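Local coordinates for decapping nuclease RAI1 (Scheffersomyces stipitis, PDB 5BTO), which hydrolyses the NAD cap of NAD-capped RNAs, removing the whole NAD moiety from the 5' end, and binds and stimulates the exoribonuclease RAT1, at residues L134-Y139 and Y360-D365. Numbering follows the deposited sequence.
Sequences LNVLAY and YRVSFD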
ATOM      1  N   LEU A 134      13.051  10.049   8.792  1.00 15.84           N
ATOM      2  CA  LEU A 134      12.745  11.471   8.836  1.00 14.93           C
ATOM      3  C   LEU A 134      11.985  11.834  10.092  1.00 15.47           C
ATOM      4  O   LEU A 134      11.126  11.080  10.547  1.00 18.51           O
ATOM      5  CB  LEU A 134      11.912  11.873   7.626  1.00 15.88           C
ATOM      6  CG  LEU A 134      12.452  11.503   6.240  1.00 15.47           C
ATOM      7  CD1 LEU A 134      11.383  11.751   5.190  1.00 16.12           C
ATOM      8  CD2 LEU A 134      13.724  12.303   5.938  1.00 16.91           C
ATOM      9  N   ASN A 135      12.309  12.992  10.658  1.00 15.75           N
ATOM     10  CA  ASN A 135      11.536  13.540  11.769  1.00 15.96           C
ATOM     11  C   ASN A 135      10.517  14.513  11.202  1.00 18.06           C
ATOM     12  O   ASN A 135      10.834  15.289  10.299  1.00 18.79           O
ATOM     13  CB  ASN A 135      12.439  14.267  12.760  1.00 18.44           C
ATOM     14  CG  ASN A 135      13.360  13.333  13.505  1.00 19.99           C
ATOM     15  OD1 ASN A 135      13.024  12.175  13.746  1.00 21.69           O
ATOM     16  ND2 ASN A 135      14.530  13.832  13.883  1.00 20.90           N
ATOM     17  N   VAL A 136       9.292  14.463  11.714  1.00 17.33           N
ATOM     18  CA  VAL A 136       8.233  15.328  11.231  1.00 18.40           C
ATOM     19  C   VAL A 136       7.505  15.921  12.413  1.00 19.83           C
ATOM     20  O   VAL A 136       7.180  15.220  13.366  1.00 20.64           O
ATOM     21  CB  VAL A 136       7.204  14.557  10.383  1.00 17.52           C
ATOM     22  CG1 VAL A 136       6.169  15.513   9.818  1.00 21.16           C
ATOM     23  CG2 VAL A 136       7.890  13.766   9.279  1.00 18.41           C
ATOM     24  N   LEU A 137       7.226  17.214  12.368  1.00 18.76           N
ATOM     25  CA  LEU A 137       6.391  17.753  13.434  1.00 21.52           C
ATOM     26  C   LEU A 137       5.532  18.902  12.958  1.00 21.12           C
ATOM     27  O   LEU A 137       5.899  19.637  12.024  1.00 21.29           O
ATOM     28  CB  LEU A 137       7.229  18.152  14.640  1.00 24.74           C
ATOM     29  CG  LEU A 137       8.243  19.255  14.396  1.00 20.82           C
ATOM     30  CD1 LEU A 137       7.561  20.610  14.544  1.00 25.17           C
ATOM     31  CD2 LEU A 137       9.389  19.126  15.356  1.00 25.19           C
ATOM     32  N   ALA A 138       4.379  19.035  13.602  1.00 18.15           N
ATOM     33  CA  ALA A 138       3.432  20.081  13.276  1.00 18.25           C
ATOM     34  C   ALA A 138       3.701  21.297  14.138  1.00 17.18           C
ATOM     35  O   ALA A 138       3.866  21.190  15.354  1.00 19.27           O
ATOM     36  CB  ALA A 138       2.001  19.586  13.495  1.00 20.03           C
ATOM     37  N   TYR A 139       3.745  22.456  13.499  1.00 18.00           N
ATOM     38  CA  TYR A 139       3.896  23.705  14.211  1.00 21.04           C
ATOM     39  C   TYR A 139       3.289  24.818  13.368  1.00 21.48           C
ATOM     40  O   TYR A 139       3.487  24.869  12.152  1.00 21.57           O
ATOM     41  CB  TYR A 139       5.376  23.975  14.511  1.00 23.28           C
ATOM     42  CG  TYR A 139       5.614  25.293  15.205  1.00 22.48           C
ATOM     43  CD1 TYR A 139       5.367  25.435  16.569  1.00 20.88           C
ATOM     44  CD2 TYR A 139       6.086  26.392  14.501  1.00 24.26           C
ATOM     45  CE1 TYR A 139       5.576  26.653  17.208  1.00 21.79           C
ATOM     46  CE2 TYR A 139       6.295  27.603  15.125  1.00 23.90           C
ATOM     47  CZ  TYR A 139       6.044  27.729  16.477  1.00 24.48           C
ATOM     48  OH  TYR A 139       6.259  28.942  17.096  1.00 25.77           O
ATOM     49  N   TYR A 360       6.791  13.082  15.121  1.00 18.67           N
ATOM     50  CA  TYR A 360       6.678  11.794  14.438  1.00 17.92           C
ATOM     51  C   TYR A 360       7.980  11.374  13.742  1.00 19.89           C
ATOM     52  O   TYR A 360       8.822  12.213  13.386  1.00 20.31           O
ATOM     53  CB  TYR A 360       5.518  11.829  13.423  1.00 18.03           C
ATOM     54  CG  TYR A 360       4.161  11.951  14.077  1.00 17.20           C
ATOM     55  CD1 TYR A 360       3.644  13.191  14.457  1.00 20.73           C
ATOM     56  CD2 TYR A 360       3.399  10.817  14.343  1.00 19.03           C
ATOM     57  CE1 TYR A 360       2.393  13.285  15.095  1.00 22.88           C
ATOM     58  CE2 TYR A 360       2.167  10.909  14.962  1.00 21.71           C
ATOM     59  CZ  TYR A 360       1.663  12.140  15.328  1.00 24.80           C
ATOM     60  OH  TYR A 360       0.431  12.190  15.960  1.00 26.59           O
ATOM     61  N   ARG A 361       8.140  10.062  13.581  1.00 18.09           N
ATOM     62  CA  ARG A 361       9.246   9.474  12.834  1.00 18.18           C
ATOM     63  C   ARG A 361       8.683   8.721  11.638  1.00 16.39           C
ATOM     64  O   ARG A 361       7.860   7.816  11.791  1.00 17.95           O
ATOM     65  CB  ARG A 361      10.048   8.521  13.729  1.00 20.65           C
ATOM     66  CG  ARG A 361      11.023   7.594  13.000  1.00 20.81           C
ATOM     67  CD  ARG A 361      12.195   8.367  12.365  1.00 21.59           C
ATOM     68  NE  ARG A 361      12.813   9.304  13.305  1.00 24.96           N
ATOM     69  CZ  ARG A 361      13.526   8.951  14.371  1.00 25.63           C
ATOM     70  NH1 ARG A 361      13.718   7.669  14.659  1.00 25.48           N
ATOM     71  NH2 ARG A 361      14.038   9.882  15.167  1.00 26.57           N
ATOM     72  N   VAL A 362       9.109   9.122  10.442  1.00 15.97           N
ATOM     73  CA  VAL A 362       8.779   8.405   9.217  1.00 16.62           C
ATOM     74  C   VAL A 362       9.985   7.544   8.884  1.00 17.45           C
ATOM     75  O   VAL A 362      11.107   8.045   8.814  1.00 19.17           O
ATOM     76  CB  VAL A 362       8.498   9.376   8.042  1.00 18.34           C
ATOM     77  CG1 VAL A 362       8.274   8.604   6.739  1.00 20.98           C
ATOM     78  CG2 VAL A 362       7.304  10.256   8.352  1.00 19.51           C
ATOM     79  N   SER A 363       9.769   6.243   8.702  1.00 15.72           N
ATOM     80  CA  SER A 363      10.895   5.344   8.498  1.00 18.12           C
ATOM     81  C   SER A 363      10.612   4.312   7.422  1.00 17.03           C
ATOM     82  O   SER A 363       9.538   3.702   7.384  1.00 20.06           O
ATOM     83  CB  SER A 363      11.243   4.625   9.813  1.00 21.41           C
ATOM     84  OG  SER A 363      12.352   3.759   9.642  1.00 25.96           O
ATOM     85  N   PHE A 364      11.584   4.116   6.544  1.00 16.65           N
ATOM     86  CA  PHE A 364      11.575   2.952   5.679  1.00 17.05           C
ATOM     87  C   PHE A 364      12.689   2.015   6.105  1.00 19.26           C
ATOM     88  O   PHE A 364      13.858   2.408   6.160  1.00 21.46           O
ATOM     89  CB  PHE A 364      11.742   3.323   4.202  1.00 16.82           C
ATOM     90  CG  PHE A 364      11.925   2.119   3.312  1.00 17.24           C
ATOM     91  CD1 PHE A 364      10.864   1.273   3.056  1.00 16.98           C
ATOM     92  CD2 PHE A 364      13.155   1.835   2.739  1.00 18.62           C
ATOM     93  CE1 PHE A 364      11.028   0.149   2.250  1.00 17.32           C
ATOM     94  CE2 PHE A 364      13.324   0.728   1.931  1.00 18.53           C
ATOM     95  CZ  PHE A 364      12.262  -0.118   1.679  1.00 18.70           C
ATOM     96  N   ASP A 365      12.304   0.777   6.427  1.00 20.61           N
ATOM     97  CA  ASP A 365      13.234  -0.252   6.882  1.00 23.88           C
ATOM     98  C   ASP A 365      13.476  -1.275   5.773  1.00 24.24           C
ATOM     99  O   ASP A 365      12.589  -2.052   5.434  1.00 24.53           O
ATOM    100  CB  ASP A 365      12.662  -0.947   8.121  1.00 28.68           C
ATOM    101  CG  ASP A 365      13.506  -2.115   8.583  1.00 33.03           C
ATOM    102  OD1 ASP A 365      14.719  -2.145   8.295  1.00 35.07           O
ATOM    103  OD2 ASP A 365      12.953  -3.010   9.249  1.00 39.39           O
TER
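N135 and R361 face each other as a non-hydrogen-bonded pair of antiparallel strands, and the two side chains extend alongside one another. The NE edge of the guanidinium presents two N-H groups to a single oxygen: NE and NH2 of R361 both donate to OD1 of N135, each at 2.9 Å. OD1 lies in the guanidinium plane, whereas the amide itself is turned 36° from it. NH2 donates to a lone pair of OD1, in the carbonyl plane of the amide; NE comes in tilted from that plane. Bends at chi2 and chi3 (68° and 49°) fold the arginine back toward the neighbouring strand, bringing its CD to 3.4 Å from O of L134. Replacing R361 by alanine would remove both donors, and OD1 of N135 would probably lose its partners on this strand, leaving the amide held mainly through ND2.

The backbone pairs on either side are hydrogen-bonded: N and O of L134 bond to O and N of V362, and N and O of V136 to O and N of Y360, all four at 2.8 Å. Their side chains occupy the other face, where CG2 of V136 meets CG2 of V362 at 3.7 Å and I145 packs on L134 and V136.

Further out, ND2 of N135 is hydrogen-bonded to OD1 of D148, so the amide is held through its nitrogen as well as its oxygen, and L384 of helix 378-388 lies against N135. Strands 142-147 and 370-375 continue the hydrogen bonding outward, beside 132-139 and 359-365 respectively. The contact thus joins two adjacent antiparallel strands within the large mixed β-sheet of this DXO/Dom3Z-family enzyme, a member of the PD-(D/E)XK nuclease clan.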